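PDB 4LG3: DUF4875 domain-containing protein from Desulfovibrio piger, which is of unknown function and belongs to the DUF4875 family of the CamS-like clan. Local coordinates for residues A[6-18]-A[25-37]. Residues are numbered along the deposited sequence; the frame is centred on the assembly and turned at random.
Sequences EAQFFAPTKESPY and LRYNVRIVLVEQD
The Tyr27 ring lies across the backbone of its partner strand, with Ser16 N over one face and Glu15 OE1 at the edge, in the ring plane. There Tyr27 OH donates to Glu15 OE1 over 2.6 Å, meeting the oxygen on its anti side, somewhat out of the carboxylate plane, and the carboxylate and ring planes stand 63° apart. Tyr27 CG, anti to the backbone N (chi1 -156°), sends the hydroxyl along the sheet toward Glu15, whose CG also packs on Val29 CG1. Farther on, Ile31 CD1 sits off-centre over the Phe10 ring, 4.3 Å from its centroid, a CH-pi contact.

Beneath these side chains runs an antiparallel hairpin interrupted by a classic beta bulge: two residues, Thr13 and Lys14, stand opposite the single Arg30, and the extra residue lets the strand turn at Thr13 while its pairing resumes one step out. Arg30 O takes a nearly straight bond from Thr13 N (2.8 Å, 170°) and a weak one from Lys14 N. On the face of Ser16 and Asn28, one water links Ser16 OG to Asn28 O and another links it to Asn28 ND2.

Helix 53-71 packs against the opposite face, touching Phe10, Pro12 and Tyr27, while its Tyr67 OH is hydrogen-bonded to Glu15 OE2, giving each carboxylate oxygen its own tyrosine hydroxyl. Strand 26-36 also pairs in parallel with strand 75-81, where Asp81 forms a salt bridge with Arg30.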
loop_
_atom_site.group_PDB
_atom_site.type_symbol
_atom_site.label_atom_id
_atom_site.label_comp_id
_atom_site.label_asym_id
_atom_site.label_seq_id
_atom_site.Cartn_x
_atom_site.Cartn_y
_atom_site.Cartn_z
ATOM N N GLU A 6 14.193 -6.394 -7.462
ATOM C CA GLU A 6 14.318 -4.971 -7.756
ATOM C C GLU A 6 12.971 -4.235 -7.556
ATOM O O GLU A 6 11.899 -4.847 -7.584
ATOM C CB GLU A 6 14.839 -4.776 -9.197
ATOM C CG GLU A 6 15.640 -3.499 -9.396
ATOM C CD GLU A 6 15.254 -2.717 -10.637
ATOM O OE1 GLU A 6 15.833 -2.998 -11.710
ATOM O OE2 GLU A 6 14.364 -1.839 -10.542
ATOM N N ALA A 7 13.054 -2.911 -7.364
ATOM C CA ALA A 7 11.919 -2.043 -7.138
ATOM C C ALA A 7 11.032 -1.948 -8.374
ATOM O O ALA A 7 11.530 -1.934 -9.514
ATOM C CB ALA A 7 12.393 -0.663 -6.725
ATOM N N GLN A 8 9.721 -1.894 -8.143
ATOM C CA GLN A 8 8.718 -1.773 -9.200
ATOM C C GLN A 8 8.393 -0.314 -9.463
ATOM O O GLN A 8 8.670 0.516 -8.607
ATOM C CB GLN A 8 7.446 -2.519 -8.803
ATOM C CG GLN A 8 7.682 -3.972 -8.427
ATOM C CD GLN A 8 8.235 -4.743 -9.587
ATOM O OE1 GLN A 8 7.539 -5.004 -10.577
ATOM N NE2 GLN A 8 9.528 -5.054 -9.521
ATOM N N PHE A 9 7.831 0.006 -10.649
ATOM C CA PHE A 9 7.404 1.367 -10.951
ATOM C C PHE A 9 6.262 1.778 -10.043
ATOM O O PHE A 9 5.322 1.016 -9.807
ATOM C CB PHE A 9 7.002 1.539 -12.402
ATOM C CG PHE A 9 8.146 1.326 -13.354
ATOM C CD1 PHE A 9 9.377 1.940 -13.140
ATOM C CD2 PHE A 9 7.999 0.497 -14.463
ATOM C CE1 PHE A 9 10.441 1.736 -14.020
ATOM C CE2 PHE A 9 9.056 0.309 -15.354
ATOM C CZ PHE A 9 10.268 0.942 -15.133
ATOM N N PHE A 10 6.389 2.973 -9.483
ATOM C CA PHE A 10 5.373 3.480 -8.587
ATOM C C PHE A 10 5.087 4.939 -8.890
ATOM O O PHE A 10 5.822 5.597 -9.617
ATOM C CB PHE A 10 5.783 3.281 -7.101
ATOM C CG PHE A 10 6.936 4.149 -6.631
ATOM C CD1 PHE A 10 6.718 5.464 -6.220
ATOM C CD2 PHE A 10 8.230 3.646 -6.581
ATOM C CE1 PHE A 10 7.784 6.276 -5.842
ATOM C CE2 PHE A 10 9.287 4.446 -6.165
ATOM C CZ PHE A 10 9.063 5.756 -5.805
ATOM N N ALA A 11 3.995 5.426 -8.333
ATOM C CA ALA A 11 3.590 6.824 -8.397
ATOM C C ALA A 11 2.978 7.193 -7.051
ATOM O O ALA A 11 2.227 6.397 -6.485
ATOM C CB ALA A 11 2.602 7.047 -9.521
ATOM N N PRO A 12 3.324 8.354 -6.475
ATOM C CA PRO A 12 2.672 8.737 -5.201
ATOM C C PRO A 12 1.191 9.111 -5.415
ATOM O O PRO A 12 0.826 9.599 -6.493
ATOM C CB PRO A 12 3.484 9.960 -4.753
ATOM C CG PRO A 12 3.969 10.583 -6.045
ATOM C CD PRO A 12 4.200 9.433 -6.998
ATOM N N THR A 13 0.352 8.892 -4.389
ATOM C CA THR A 13 -1.070 9.265 -4.419
ATOM C C THR A 13 -1.341 10.277 -3.318
ATOM O O THR A 13 -2.399 10.917 -3.298
ATOM C CB THR A 13 -1.997 8.030 -4.244
ATOM O OG1 THR A 13 -1.704 7.409 -3.003
ATOM C CG2 THR A 13 -1.884 7.031 -5.376
ATOM N N LYS A 14 -0.403 10.366 -2.367
ATOM C CA LYS A 14 -0.501 11.232 -1.204
ATOM C C LYS A 14 0.879 11.450 -0.604
ATOM O O LYS A 14 1.639 10.499 -0.460
ATOM C CB LYS A 14 -1.460 10.622 -0.141
ATOM C CG LYS A 14 -1.867 11.605 0.937
ATOM C CD LYS A 14 -2.799 10.973 1.927
ATOM C CE LYS A 14 -3.232 11.962 2.974
ATOM N NZ LYS A 14 -4.400 11.427 3.713
ATOM N N GLU A 15 1.162 12.707 -0.212
ATOM C CA GLU A 15 2.423 13.163 0.394
ATOM C C GLU A 15 2.130 14.225 1.427
ATOM O O GLU A 15 1.402 15.180 1.133
ATOM C CB GLU A 15 3.349 13.762 -0.671
ATOM C CG GLU A 15 3.999 12.771 -1.614
ATOM C CD GLU A 15 4.913 13.432 -2.629
ATOM O OE1 GLU A 15 5.337 14.584 -2.394
ATOM O OE2 GLU A 15 5.210 12.795 -3.664
ATOM N N SER A 16 2.667 14.081 2.640
ATOM C CA SER A 16 2.438 15.127 3.651
ATOM C C SER A 16 3.527 15.145 4.705
ATOM O O SER A 16 3.945 14.091 5.176
ATOM C CB SER A 16 1.063 14.996 4.323
ATOM O OG SER A 16 0.785 13.676 4.742
ATOM N N PRO A 17 3.981 16.345 5.087
ATOM C CA PRO A 17 4.962 16.439 6.173
ATOM C C PRO A 17 4.318 16.416 7.556
ATOM O O PRO A 17 3.143 16.750 7.714
ATOM C CB PRO A 17 5.613 17.796 5.929
ATOM C CG PRO A 17 4.493 18.633 5.381
ATOM C CD PRO A 17 3.583 17.685 4.611
ATOM N N TYR A 18 5.120 16.049 8.560
ATOM C CA TYR A 18 4.776 16.070 9.975
ATOM C C TYR A 18 5.979 16.610 10.727
ATOM O O TYR A 18 7.070 16.035 10.676
ATOM C CB TYR A 18 4.304 14.710 10.495
ATOM C CG TYR A 18 4.085 14.704 11.994
ATOM C CD1 TYR A 18 2.985 15.347 12.563
ATOM C CD2 TYR A 18 4.999 14.098 12.847
ATOM C CE1 TYR A 18 2.794 15.369 13.943
ATOM C CE2 TYR A 18 4.821 14.116 14.225
ATOM C CZ TYR A 18 3.711 14.739 14.768
ATOM O OH TYR A 18 3.546 14.736 16.135
ATOM N N LEU A 25 11.885 16.505 10.760
ATOM C CA LEU A 25 10.839 16.448 9.756
ATOM C C LEU A 25 10.561 15.006 9.335
ATOM O O LEU A 25 11.473 14.284 8.920
ATOM C CB LEU A 25 11.214 17.305 8.516
ATOM C CG LEU A 25 10.284 17.194 7.263
ATOM C CD1 LEU A 25 9.041 18.024 7.417
ATOM C CD2 LEU A 25 11.012 17.637 6.009
ATOM N N ARG A 26 9.290 14.614 9.428
ATOM C CA ARG A 26 8.783 13.333 8.968
ATOM C C ARG A 26 8.020 13.545 7.645
ATOM O O ARG A 26 7.295 14.531 7.501
ATOM C CB ARG A 26 7.893 12.700 10.028
ATOM C CG ARG A 26 7.387 11.326 9.654
ATOM C CD ARG A 26 6.610 10.699 10.786
ATOM N NE ARG A 26 6.094 9.396 10.379
ATOM C CZ ARG A 26 5.761 8.419 11.208
ATOM N NH1 ARG A 26 5.848 8.591 12.519
ATOM N NH2 ARG A 26 5.338 7.256 10.731
ATOM N N TYR A 27 8.205 12.651 6.671
ATOM C CA TYR A 27 7.479 12.777 5.417
ATOM C C TYR A 27 6.747 11.492 5.183
ATOM O O TYR A 27 7.365 10.429 5.120
ATOM C CB TYR A 27 8.411 13.144 4.278
ATOM C CG TYR A 27 7.720 13.839 3.126
ATOM C CD1 TYR A 27 7.317 15.169 3.226
ATOM C CD2 TYR A 27 7.533 13.195 1.913
ATOM C CE1 TYR A 27 6.701 15.821 2.154
ATOM C CE2 TYR A 27 6.929 13.837 0.838
ATOM C CZ TYR A 27 6.526 15.156 0.956
ATOM O OH TYR A 27 5.961 15.792 -0.129
ATOM N N ASN A 28 5.411 11.560 5.146
ATOM C CA ASN A 28 4.568 10.366 4.967
ATOM C C ASN A 28 4.059 10.330 3.558
ATOM O O ASN A 28 3.547 11.336 3.047
ATOM C CB ASN A 28 3.427 10.314 5.975
ATOM C CG ASN A 28 3.896 10.422 7.401
ATOM O OD1 ASN A 28 4.702 9.629 7.866
ATOM N ND2 ASN A 28 3.419 11.430 8.111
ATOM N N VAL A 29 4.256 9.174 2.895
ATOM C CA VAL A 29 3.877 9.018 1.492
ATOM C C VAL A 29 3.121 7.719 1.262
ATOM O O VAL A 29 3.522 6.658 1.748
ATOM C CB VAL A 29 5.146 9.097 0.554
ATOM C CG1 VAL A 29 4.740 9.073 -0.919
ATOM C CG2 VAL A 29 5.994 10.334 0.844
ATOM N N ARG A 30 2.063 7.806 0.444
ATOM C CA ARG A 30 1.288 6.660 -0.059
ATOM C C ARG A 30 1.611 6.521 -1.520
ATOM O O ARG A 30 1.561 7.508 -2.262
ATOM C CB ARG A 30 -0.211 6.827 0.152
ATOM C CG ARG A 30 -0.626 7.047 1.600
ATOM C CD ARG A 30 -2.106 6.760 1.751
ATOM N NE ARG A 30 -2.367 5.318 1.864
ATOM C CZ ARG A 30 -2.594 4.683 3.009
ATOM N NH1 ARG A 30 -2.630 5.355 4.151
ATOM N NH2 ARG A 30 -2.827 3.380 3.016
ATOM N N ILE A 31 1.989 5.311 -1.939
ATOM C CA ILE A 31 2.348 5.051 -3.324
ATOM C C ILE A 31 1.486 3.917 -3.856
ATOM O O ILE A 31 0.865 3.186 -3.076
ATOM C CB ILE A 31 3.887 4.775 -3.496
ATOM C CG1 ILE A 31 4.360 3.535 -2.729
ATOM C CG2 ILE A 31 4.740 6.046 -3.175
ATOM C CD1 ILE A 31 5.716 2.939 -3.201
ATOM N N VAL A 32 1.433 3.785 -5.191
ATOM C CA VAL A 32 0.749 2.688 -5.894
ATOM C C VAL A 32 1.679 2.189 -7.005
ATOM O O VAL A 32 2.497 2.968 -7.518
ATOM C CB VAL A 32 -0.671 3.023 -6.477
ATOM C CG1 VAL A 32 -1.701 3.270 -5.382
ATOM C CG2 VAL A 32 -0.628 4.181 -7.482
ATOM N N LEU A 33 1.493 0.917 -7.422
ATOM C CA LEU A 33 2.213 0.341 -8.541
ATOM C C LEU A 33 1.590 0.811 -9.830
ATOM O O LEU A 33 0.357 0.821 -9.949
ATOM C CB LEU A 33 2.218 -1.187 -8.499
ATOM C CG LEU A 33 2.915 -1.860 -7.337
ATOM C CD1 LEU A 33 2.840 -3.359 -7.497
ATOM C CD2 LEU A 33 4.371 -1.364 -7.165
ATOM N N VAL A 34 2.428 1.191 -10.801
ATOM C CA VAL A 34 1.948 1.650 -12.106
ATOM C C VAL A 34 2.588 0.866 -13.247
ATOM O O VAL A 34 3.600 0.178 -13.073
ATOM C CB VAL A 34 2.139 3.176 -12.332
ATOM C CG1 VAL A 34 1.348 3.985 -11.303
ATOM C CG2 VAL A 34 3.618 3.568 -12.342
ATOM N N GLU A 35 1.982 0.983 -14.430
ATOM C CA GLU A 35 2.536 0.410 -15.664
ATOM C C GLU A 35 2.167 1.292 -16.833
ATOM O O GLU A 35 1.259 2.103 -16.707
ATOM C CB GLU A 35 2.059 -1.042 -15.884
ATOM C CG GLU A 35 0.576 -1.181 -16.172
ATOM C CD GLU A 35 0.109 -2.610 -16.319
ATOM O OE1 GLU A 35 0.780 -3.390 -17.031
ATOM O OE2 GLU A 35 -0.935 -2.952 -15.722
ATOM N N GLN A 36 2.831 1.113 -17.978
ATOM C CA GLN A 36 2.485 1.811 -19.231
ATOM C C GLN A 36 1.453 1.030 -20.006
ATOM O O GLN A 36 1.608 -0.192 -20.150
ATOM C CB GLN A 36 3.696 1.965 -20.147
ATOM C CG GLN A 36 4.820 2.786 -19.610
ATOM C CD GLN A 36 5.770 3.112 -20.727
ATOM O OE1 GLN A 36 5.499 3.977 -21.569
ATOM N NE2 GLN A 36 6.891 2.405 -20.780
ATOM N N ASP A 37 0.421 1.722 -20.542
ATOM C CA ASP A 37 -0.576 1.096 -21.414
ATOM C C ASP A 37 -0.058 1.163 -22.868
ATOM O O ASP A 37 0.988 1.784 -23.115
ATOM C CB ASP A 37 -1.993 1.715 -21.251
ATOM C CG ASP A 37 -2.205 3.175 -21.618
ATOM O OD1 ASP A 37 -1.432 3.708 -22.460
ATOM O OD2 ASP A 37 -3.182 3.770 -21.119
HETATM O O HOH W 1 4.540 -1.633 -11.077
HETATM O O HOH W 2 0.492 11.314 3.346
HETATM O O HOH W 3 1.350 13.237 7.590
#